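Packaging protein UL32 (Human herpesvirus 8 type M, PDB 6XF9) probably helps bring newly made capsids to nuclear replication compartments for cleavage and packaging of viral DNA, and assembles into a zinc-binding pentameric ring. Local coordinates at residues Thr90-Ala95 / Ile125-His130; Glu73-Leu78 / Leu129-Gln134; Pro309-Thr314 / Pro344-Pro349. One frame throughout, in Å; residues are numbered along the deposited sequence.

Contact 1 of 3, residues Thr90-Ala95 / Ile125-His130; sequences TSTMAA and IDLQLH. With ZN (zinc ion), chain O.
The Thr92 hydroxyl lies against a carbon of Gln128 and makes no hydrogen bond to the helix it faces. Its OG1 sits 3.5 Å from Gln128 CG, the methylene halfway out along that side chain. The polar partners of OG1 are two backbone carbonyls outside the contact: Met280 O in a loop, and Cys88 O just upstream in the chain. The methyl, CG2, anti to the backbone N, lies beside the hydroxyl and comes 4.0 Å from Leu127 CB while still near Gln128 CG. One small branched residue thus touches two consecutive residues of helix 124-133, and both pairs of side chains meet at a slant. Leu127 CD1 extends beside the backbone, 4.1 Å from Thr92 O. The Gln128 chain runs on extended beyond CG, and its side chain also touches Pro282. The nearest CA atoms across the pair are those of Thr92 and Gln128, 6.3 Å apart. Leu127 also touches Leu20 of helix 14-22, so a third helix adjoins this buried seam. Two residues past Gln128, His130 does not touch 90-95; it binds zinc through ND1 at 2.0 Å, alongside Cys52, Cys55 and Cys136. The chemistry implies a join made by van der Waals packing, with no hydrogen bond across the two segments: the buried hydroxyl is satisfied by carbonyls outside the pair, and helix 89-106 packs against the helix that carries a zinc ligand without supplying one itself.

Contact 2 of 3, residues Glu73-Leu78 / Leu129-Gln134; sequences EDYACL and LHFFVQ. With ZN (zinc ion), chain O.
Phe131 puts the far end of its ring against two side chains of helix 71-83, Leu78 and Tyr75. Its CZ lies 3.8 Å from Leu78 CD2, the leucine side chain crossing that of the phenylalanine at about a right angle. Beside it, Phe131 CE1 and Tyr75 CE1 are 4.0 Å apart, the two rings meeting obliquely. The same Phe131 ring also receives its neighbour in sequence on one face: His130 CD2 stands 3.4 Å above its centre, so the imidazole directs an edge at the phenyl plane. The polar part of the contact is at another edge of that imidazole. His130 NE2 donates to Tyr75 OH over 3.0 Å with an N-H...O angle of 148°, and the phenol oxygen lies almost exactly in the imidazole plane. Because ND1 is taken by zinc, NE2 carries the proton, and Tyr75 acts as a second-shell residue that helps to fix, together with the zinc bond, the rotation of the imidazole. Coordination on one nitrogen would probably strengthen NE2 as a donor. Tyr75 spans the gap because its CG is anti to the backbone N (chi1 171°), which sends the long ring out from a helix whose local axis stays 13.1 Å from that of helix 129-133, at 43° to it. Residues 129-133 make a wider pi-type turn, in which Gln134 N bonds to Leu129 O. Helix 71-83 also packs on two other helices: Leu78 touches Asp98 and Ile102 of helix 89-106, while helix 391-402 receives Ala76 and Cys77 and supplies Arg398 for salt bridges to Glu73 and Asp74.

Contact 3 of 3, residues Pro309-Thr314 / Pro344-Pro349; sequences PKALQT and PYVSDP
Thr314 points its methyl straight into one face of the Tyr345 ring, a CH-pi contact between helix 308-321 and the loop that leads through the N-cap residue Asp348 into helix 349-357. The two side chains approach from opposite directions, and CG2 of Thr314 stands 3.5 Å from the centroid of the Tyr345 ring, only 11° off the ring normal. Tyr345 reaches this position with CG in the crowded place between its backbone N and carbonyl carbon (chi1 38°). Its hydroxyl bonds to Glu318, further along helix 308-321, so the ring is held at its hydroxyl end as well as on its face. One turn before Thr314, Ala311 O lies 3.5 Å from Tyr345 CE1, approaching obliquely. The methyl of Ala311 meets mainly the loop's next residue, CB resting 3.6 Å from Val346 CG2, with Tyr345 CE1 farther off; Val346 also touches Leu351 of helix 349-357. On the side of helix 308-321 turned from the loop, Leu312 packs on the zinc ligand His366. The Thr314 hydroxyl turns back into its own helix: OG1 donates to Lys310 O at 3.1 Å, and Thr314 N reaches that same oxygen from the opposite face of the carbonyl plane.

How the contacts relate
Contacts 1 and 2 form one continuous patch, their centres 9 Å apart. Along the chain helix 71-83 comes first, then helix 89-106, and both pack on helix 124-133, where the segments of the two contacts overlap at Leu129 and His130. They also touch directly, as where Ser91 CB packs 3.4 Å from Phe132 CZ. Helices 71-83 and 89-106 thus both adjoin the helix that carries the zinc ligand His130. Contact 3 comes later in the chain; its centre is 26 Å from that of contact 1 and 28 Å from that of contact 2, and nothing touches. It lies near another zinc site of three cysteines and a histidine, the one including His366, so the contacts sample two separate zinc-bound regions of this mainly helical subunit.

Contact 1 of 3, residues Thr90-Ala95 / Ile125-His130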
loop_
_atom_site.group_PDB
_atom_site.type_symbol
_atom_site.label_atom_id
_atom_site.label_comp_id
_atom_site.label_asym_id
_atom_site.label_seq_id
_atom_site.Cartn_x
_atom_site.Cartn_y
_atom_site.Cartn_z
ATOM N N THR D 90 -0.895 -25.548 -38.111
ATOM C CA THR D 90 -1.509 -25.840 -39.401
ATOM C C THR D 90 -1.909 -24.585 -40.159
ATOM O O THR D 90 -1.749 -24.520 -41.378
ATOM C CB THR D 90 -2.748 -26.741 -39.240
ATOM O OG1 THR D 90 -2.367 -27.976 -38.621
ATOM C CG2 THR D 90 -3.376 -27.030 -40.595
ATOM N N SER D 91 -2.428 -23.590 -39.455
ATOM C CA SER D 91 -2.828 -22.355 -40.126
ATOM C C SER D 91 -1.618 -21.597 -40.638
ATOM O O SER D 91 -1.721 -20.895 -41.651
ATOM C CB SER D 91 -3.653 -21.458 -39.211
ATOM O OG SER D 91 -4.703 -22.187 -38.597
ATOM N N THR D 92 -0.469 -21.709 -39.958
ATOM C CA THR D 92 0.750 -21.080 -40.464
ATOM C C THR D 92 1.293 -21.823 -41.676
ATOM O O THR D 92 1.705 -21.199 -42.662
ATOM C CB THR D 92 1.797 -21.027 -39.359
ATOM O OG1 THR D 92 1.238 -20.332 -38.243
ATOM C CG2 THR D 92 3.082 -20.331 -39.831
ATOM N N MET D 93 1.276 -23.158 -41.621
ATOM C CA MET D 93 1.678 -23.988 -42.753
ATOM C C MET D 93 0.836 -23.667 -43.984
ATOM O O MET D 93 1.374 -23.431 -45.071
ATOM C CB MET D 93 1.535 -25.458 -42.358
ATOM C CG MET D 93 2.072 -26.509 -43.323
ATOM S SD MET D 93 3.835 -26.377 -43.730
ATOM C CE MET D 93 4.083 -28.052 -44.291
ATOM N N ALA D 94 -0.498 -23.654 -43.824
ATOM C CA ALA D 94 -1.413 -23.381 -44.932
ATOM C C ALA D 94 -1.204 -21.988 -45.509
ATOM O O ALA D 94 -1.250 -21.800 -46.729
ATOM C CB ALA D 94 -2.855 -23.552 -44.479
ATOM N N ALA D 95 -1.052 -20.979 -44.653
ATOM C CA ALA D 95 -0.748 -19.649 -45.168
ATOM C C ALA D 95 0.608 -19.625 -45.871
ATOM O O ALA D 95 0.792 -18.877 -46.833
ATOM C CB ALA D 95 -0.792 -18.625 -44.036
ATOM N N ILE D 125 7.682 -17.092 -37.745
ATOM C CA ILE D 125 7.244 -15.969 -36.929
ATOM C C ILE D 125 6.731 -14.842 -37.816
ATOM O O ILE D 125 5.792 -14.132 -37.439
ATOM C CB ILE D 125 8.382 -15.506 -35.996
ATOM C CG1 ILE D 125 7.819 -14.634 -34.875
ATOM C CG2 ILE D 125 9.467 -14.755 -36.772
ATOM C CD1 ILE D 125 6.674 -15.287 -34.144
ATOM N N ASP D 126 7.296 -14.677 -39.022
ATOM C CA ASP D 126 6.860 -13.581 -39.892
ATOM C C ASP D 126 5.458 -13.823 -40.437
ATOM O O ASP D 126 4.656 -12.881 -40.536
ATOM C CB ASP D 126 7.840 -13.392 -41.045
ATOM C CG ASP D 126 9.242 -13.086 -40.572
ATOM O OD1 ASP D 126 9.405 -12.070 -39.856
ATOM O OD2 ASP D 126 10.178 -13.847 -40.934
ATOM N N LEU D 127 5.159 -15.081 -40.803
ATOM C CA LEU D 127 3.809 -15.464 -41.219
ATOM C C LEU D 127 2.810 -15.312 -40.076
ATOM O O LEU D 127 1.690 -14.830 -40.279
ATOM C CB LEU D 127 3.813 -16.899 -41.733
ATOM C CG LEU D 127 4.688 -17.129 -42.965
ATOM C CD1 LEU D 127 4.804 -18.619 -43.263
ATOM C CD2 LEU D 127 4.164 -16.388 -44.181
ATOM N N GLN D 128 3.169 -15.796 -38.880
ATOM C CA GLN D 128 2.305 -15.659 -37.706
ATOM C C GLN D 128 2.004 -14.198 -37.382
ATOM O O GLN D 128 0.860 -13.835 -37.091
ATOM C CB GLN D 128 2.979 -16.308 -36.511
ATOM C CG GLN D 128 3.033 -17.796 -36.548
ATOM C CD GLN D 128 3.426 -18.351 -35.201
ATOM O OE1 GLN D 128 2.596 -18.479 -34.308
ATOM N NE2 GLN D 128 4.710 -18.633 -35.028
ATOM N N LEU D 129 3.034 -13.351 -37.376
ATOM C CA LEU D 129 2.835 -11.942 -37.042
ATOM C C LEU D 129 1.952 -11.253 -38.077
ATOM O O LEU D 129 1.075 -10.448 -37.724
ATOM C CB LEU D 129 4.187 -11.235 -36.913
ATOM C CG LEU D 129 4.990 -11.443 -35.617
ATOM C CD1 LEU D 129 6.384 -10.853 -35.719
ATOM C CD2 LEU D 129 4.249 -10.778 -34.460
ATOM N N HIS D 130 2.178 -11.539 -39.366
ATOM C CA HIS D 130 1.441 -10.833 -40.413
ATOM C C HIS D 130 0.003 -11.325 -40.528
ATOM O O HIS D 130 -0.937 -10.522 -40.581
ATOM C CB HIS D 130 2.168 -10.959 -41.753
ATOM C CG HIS D 130 1.437 -10.315 -42.890
ATOM N ND1 HIS D 130 1.477 -8.961 -43.125
ATOM C CD2 HIS D 130 0.649 -10.846 -43.858
ATOM C CE1 HIS D 130 0.739 -8.681 -44.184
ATOM N NE2 HIS D 130 0.222 -9.806 -44.645
HETATM ZN ZN ZN O . 2.520 -7.417 -42.263
#

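Contact 2 of 3, residues Glu73-Leu78 / Leu129-Gln134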
loop_
_atom_site.group_PDB
_atom_site.type_symbol
_atom_site.label_atom_id
_atom_site.label_comp_id
_atom_site.label_asym_id
_atom_site.label_seq_id
_atom_site.Cartn_x
_atom_site.Cartn_y
_atom_site.Cartn_z
ATOM N N GLU D 73 -6.868 -10.114 -55.696
ATOM C CA GLU D 73 -7.995 -10.936 -55.279
ATOM C C GLU D 73 -7.557 -12.282 -54.734
ATOM O O GLU D 73 -8.258 -12.853 -53.893
ATOM C CB GLU D 73 -8.965 -11.169 -56.431
ATOM C CG GLU D 73 -9.705 -9.949 -56.911
ATOM C CD GLU D 73 -10.570 -10.267 -58.125
ATOM O OE1 GLU D 73 -11.599 -9.564 -58.314
ATOM O OE2 GLU D 73 -10.260 -11.256 -58.845
ATOM N N ASP D 74 -6.433 -12.827 -55.195
ATOM C CA ASP D 74 -6.024 -14.099 -54.608
ATOM C C ASP D 74 -5.398 -13.884 -53.241
ATOM O O ASP D 74 -5.606 -14.688 -52.325
ATOM C CB ASP D 74 -5.054 -14.853 -55.527
ATOM C CG ASP D 74 -5.709 -15.325 -56.815
ATOM O OD1 ASP D 74 -6.805 -15.945 -56.760
ATOM O OD2 ASP D 74 -5.088 -15.107 -57.880
ATOM N N TYR D 75 -4.618 -12.814 -53.092
ATOM C CA TYR D 75 -4.085 -12.482 -51.779
ATOM C C TYR D 75 -5.219 -12.172 -50.812
ATOM O O TYR D 75 -5.182 -12.588 -49.649
ATOM C CB TYR D 75 -3.094 -11.324 -51.889
ATOM C CG TYR D 75 -2.637 -10.740 -50.574
ATOM C CD1 TYR D 75 -1.904 -11.491 -49.652
ATOM C CD2 TYR D 75 -2.909 -9.420 -50.266
ATOM C CE1 TYR D 75 -1.489 -10.926 -48.432
ATOM C CE2 TYR D 75 -2.500 -8.855 -49.073
ATOM C CZ TYR D 75 -1.797 -9.596 -48.154
ATOM O OH TYR D 75 -1.409 -8.967 -46.967
ATOM N N ALA D 76 -6.246 -11.456 -51.278
ATOM C CA ALA D 76 -7.381 -11.144 -50.415
ATOM C C ALA D 76 -8.171 -12.385 -50.020
ATOM O O ALA D 76 -8.854 -12.365 -48.992
ATOM C CB ALA D 76 -8.302 -10.132 -51.082
ATOM N N CYS D 77 -8.145 -13.456 -50.821
ATOM C CA CYS D 77 -8.797 -14.691 -50.378
ATOM C C CYS D 77 -8.023 -15.345 -49.255
ATOM O O CYS D 77 -8.613 -15.817 -48.276
ATOM C CB CYS D 77 -8.943 -15.679 -51.521
ATOM S SG CYS D 77 -10.317 -15.313 -52.514
ATOM N N LEU D 78 -6.700 -15.426 -49.407
ATOM C CA LEU D 78 -5.849 -15.932 -48.337
ATOM C C LEU D 78 -6.104 -15.171 -47.046
ATOM O O LEU D 78 -6.316 -15.772 -45.985
ATOM C CB LEU D 78 -4.388 -15.800 -48.739
ATOM C CG LEU D 78 -3.421 -16.228 -47.656
ATOM C CD1 LEU D 78 -3.750 -17.617 -47.171
ATOM C CD2 LEU D 78 -1.993 -16.102 -48.146
ATOM N N LEU D 129 3.034 -13.351 -37.376
ATOM C CA LEU D 129 2.835 -11.942 -37.042
ATOM C C LEU D 129 1.952 -11.253 -38.077
ATOM O O LEU D 129 1.075 -10.448 -37.724
ATOM C CB LEU D 129 4.187 -11.235 -36.913
ATOM C CG LEU D 129 4.990 -11.443 -35.617
ATOM C CD1 LEU D 129 6.384 -10.853 -35.719
ATOM C CD2 LEU D 129 4.249 -10.778 -34.460
ATOM N N HIS D 130 2.178 -11.539 -39.366
ATOM C CA HIS D 130 1.441 -10.833 -40.413
ATOM C C HIS D 130 0.003 -11.325 -40.528
ATOM O O HIS D 130 -0.937 -10.522 -40.581
ATOM C CB HIS D 130 2.168 -10.959 -41.753
ATOM C CG HIS D 130 1.437 -10.315 -42.890
ATOM N ND1 HIS D 130 1.477 -8.961 -43.125
ATOM C CD2 HIS D 130 0.649 -10.846 -43.858
ATOM C CE1 HIS D 130 0.739 -8.681 -44.184
ATOM N NE2 HIS D 130 0.222 -9.806 -44.645
ATOM N N PHE D 131 -0.194 -12.635 -40.550
ATOM C CA PHE D 131 -1.513 -13.163 -40.849
ATOM C C PHE D 131 -2.367 -13.438 -39.622
ATOM O O PHE D 131 -3.596 -13.525 -39.759
ATOM C CB PHE D 131 -1.390 -14.451 -41.663
ATOM C CG PHE D 131 -0.956 -14.226 -43.083
ATOM C CD1 PHE D 131 -1.812 -13.652 -43.987
ATOM C CD2 PHE D 131 0.313 -14.582 -43.502
ATOM C CE1 PHE D 131 -1.418 -13.430 -45.283
ATOM C CE2 PHE D 131 0.708 -14.361 -44.794
ATOM C CZ PHE D 131 -0.165 -13.781 -45.690
ATOM N N PHE D 132 -1.773 -13.592 -38.433
ATOM C CA PHE D 132 -2.571 -14.042 -37.288
ATOM C C PHE D 132 -2.459 -13.178 -36.040
ATOM O O PHE D 132 -3.480 -12.783 -35.474
ATOM C CB PHE D 132 -2.202 -15.482 -36.959
ATOM C CG PHE D 132 -2.551 -16.433 -38.044
ATOM C CD1 PHE D 132 -3.830 -16.962 -38.123
ATOM C CD2 PHE D 132 -1.629 -16.775 -39.015
ATOM C CE1 PHE D 132 -4.183 -17.848 -39.132
ATOM C CE2 PHE D 132 -1.966 -17.659 -40.025
ATOM C CZ PHE D 132 -3.253 -18.193 -40.084
ATOM N N VAL D 133 -1.251 -12.860 -35.597
ATOM C CA VAL D 133 -1.131 -12.053 -34.391
ATOM C C VAL D 133 -1.544 -10.617 -34.686
ATOM O O VAL D 133 -2.495 -10.091 -34.089
ATOM C CB VAL D 133 0.298 -12.116 -33.823
ATOM C CG1 VAL D 133 0.384 -11.300 -32.545
ATOM C CG2 VAL D 133 0.729 -13.537 -33.597
ATOM N N GLN D 134 -0.867 -9.973 -35.646
ATOM C CA GLN D 134 -1.108 -8.554 -35.888
ATOM C C GLN D 134 -2.177 -8.285 -36.939
ATOM O O GLN D 134 -2.798 -7.210 -36.898
ATOM C CB GLN D 134 0.189 -7.854 -36.315
ATOM C CG GLN D 134 1.441 -8.216 -35.515
ATOM C CD GLN D 134 1.465 -7.654 -34.092
ATOM O OE1 GLN D 134 0.425 -7.373 -33.493
ATOM N NE2 GLN D 134 2.667 -7.504 -33.543
HETATM ZN ZN ZN O . 2.520 -7.417 -42.263
#

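Contact 3 of 3, residues Pro309-Thr314 / Pro344-Pro349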
loop_
_atom_site.group_PDB
_atom_site.type_symbol
_atom_site.label_atom_id
_atom_site.label_comp_id
_atom_site.label_asym_id
_atom_site.label_seq_id
_atom_site.Cartn_x
_atom_site.Cartn_y
_atom_site.Cartn_z
ATOM N N PRO D 309 -14.389 -28.532 -35.620
ATOM C CA PRO D 309 -15.167 -27.513 -34.890
ATOM C C PRO D 309 -16.500 -28.004 -34.363
ATOM O O PRO D 309 -16.812 -27.833 -33.173
ATOM C CB PRO D 309 -15.329 -26.411 -35.941
ATOM C CG PRO D 309 -14.080 -26.474 -36.716
ATOM C CD PRO D 309 -13.754 -27.947 -36.824
ATOM N N LYS D 310 -17.305 -28.617 -35.220
ATOM C CA LYS D 310 -18.610 -29.048 -34.760
ATOM C C LYS D 310 -18.505 -30.281 -33.874
ATOM O O LYS D 310 -19.308 -30.439 -32.944
ATOM C CB LYS D 310 -19.505 -29.326 -35.957
ATOM C CG LYS D 310 -20.959 -29.045 -35.688
ATOM C CD LYS D 310 -21.873 -29.868 -36.590
ATOM C CE LYS D 310 -23.123 -30.333 -35.829
ATOM N NZ LYS D 310 -24.102 -29.220 -35.566
ATOM N N ALA D 311 -17.507 -31.147 -34.127
ATOM C CA ALA D 311 -17.337 -32.356 -33.317
ATOM C C ALA D 311 -17.016 -32.027 -31.871
ATOM O O ALA D 311 -17.600 -32.597 -30.942
ATOM C CB ALA D 311 -16.223 -33.227 -33.887
ATOM N N LEU D 312 -16.110 -31.073 -31.665
ATOM C CA LEU D 312 -15.712 -30.716 -30.318
ATOM C C LEU D 312 -16.836 -29.987 -29.604
ATOM O O LEU D 312 -17.067 -30.225 -28.415
ATOM C CB LEU D 312 -14.443 -29.887 -30.391
ATOM C CG LEU D 312 -13.333 -30.776 -30.953
ATOM C CD1 LEU D 312 -12.104 -29.941 -31.337
ATOM C CD2 LEU D 312 -12.963 -31.914 -29.979
ATOM N N GLN D 313 -17.564 -29.111 -30.311
ATOM C CA GLN D 313 -18.718 -28.478 -29.677
ATOM C C GLN D 313 -19.782 -29.501 -29.326
ATOM O O GLN D 313 -20.553 -29.286 -28.381
ATOM C CB GLN D 313 -19.330 -27.357 -30.528
ATOM C CG GLN D 313 -20.494 -26.668 -29.769
ATOM C CD GLN D 313 -20.089 -26.092 -28.382
ATOM O OE1 GLN D 313 -20.813 -26.270 -27.387
ATOM N NE2 GLN D 313 -18.956 -25.344 -28.336
ATOM N N THR D 314 -19.912 -30.562 -30.119
ATOM C CA THR D 314 -20.852 -31.611 -29.748
ATOM C C THR D 314 -20.329 -32.421 -28.569
ATOM O O THR D 314 -21.092 -32.762 -27.661
ATOM C CB THR D 314 -21.116 -32.500 -30.959
ATOM O OG1 THR D 314 -21.889 -31.764 -31.921
ATOM C CG2 THR D 314 -21.855 -33.745 -30.549
ATOM N N PRO D 344 -19.961 -40.817 -32.349
ATOM C CA PRO D 344 -20.392 -41.388 -33.637
ATOM C C PRO D 344 -20.689 -40.332 -34.692
ATOM O O PRO D 344 -20.754 -40.670 -35.885
ATOM C CB PRO D 344 -21.649 -42.183 -33.271
ATOM C CG PRO D 344 -22.077 -41.687 -31.908
ATOM C CD PRO D 344 -21.074 -40.705 -31.391
ATOM N N TYR D 345 -20.877 -39.070 -34.281
ATOM C CA TYR D 345 -21.112 -37.938 -35.171
ATOM C C TYR D 345 -19.904 -37.581 -36.021
ATOM O O TYR D 345 -20.020 -36.707 -36.890
ATOM C CB TYR D 345 -21.523 -36.706 -34.346
ATOM C CG TYR D 345 -20.780 -36.561 -33.016
ATOM C CD1 TYR D 345 -19.556 -35.886 -32.926
ATOM C CD2 TYR D 345 -21.308 -37.103 -31.854
ATOM C CE1 TYR D 345 -18.884 -35.777 -31.708
ATOM C CE2 TYR D 345 -20.654 -36.998 -30.650
ATOM C CZ TYR D 345 -19.446 -36.337 -30.565
ATOM O OH TYR D 345 -18.817 -36.247 -29.329
ATOM N N VAL D 346 -18.750 -38.200 -35.788
ATOM C CA VAL D 346 -17.559 -37.931 -36.582
ATOM C C VAL D 346 -17.446 -39.057 -37.602
ATOM O O VAL D 346 -17.371 -40.236 -37.227
ATOM C CB VAL D 346 -16.295 -37.842 -35.705
ATOM C CG1 VAL D 346 -15.056 -37.582 -36.564
ATOM C CG2 VAL D 346 -16.444 -36.777 -34.630
ATOM N N SER D 347 -17.472 -38.706 -38.891
ATOM C CA SER D 347 -17.378 -39.733 -39.921
ATOM C C SER D 347 -15.932 -40.195 -40.070
ATOM O O SER D 347 -15.630 -41.383 -39.909
ATOM C CB SER D 347 -17.951 -39.223 -41.245
ATOM O OG SER D 347 -16.984 -38.533 -42.011
ATOM N N ASP D 348 -15.025 -39.264 -40.396
ATOM C CA ASP D 348 -13.606 -39.575 -40.555
ATOM C C ASP D 348 -13.072 -40.273 -39.306
ATOM O O ASP D 348 -12.930 -39.647 -38.244
ATOM C CB ASP D 348 -12.781 -38.311 -40.798
ATOM C CG ASP D 348 -11.332 -38.620 -41.140
ATOM O OD1 ASP D 348 -10.839 -39.704 -40.748
ATOM O OD2 ASP D 348 -10.646 -37.746 -41.731
ATOM N N PRO D 349 -12.719 -41.557 -39.406
ATOM C CA PRO D 349 -12.198 -42.267 -38.229
ATOM C C PRO D 349 -10.822 -41.799 -37.770
ATOM O O PRO D 349 -10.435 -42.127 -36.647
ATOM C CB PRO D 349 -12.176 -43.727 -38.686
ATOM C CG PRO D 349 -12.000 -43.645 -40.162
ATOM C CD PRO D 349 -12.715 -42.403 -40.611
#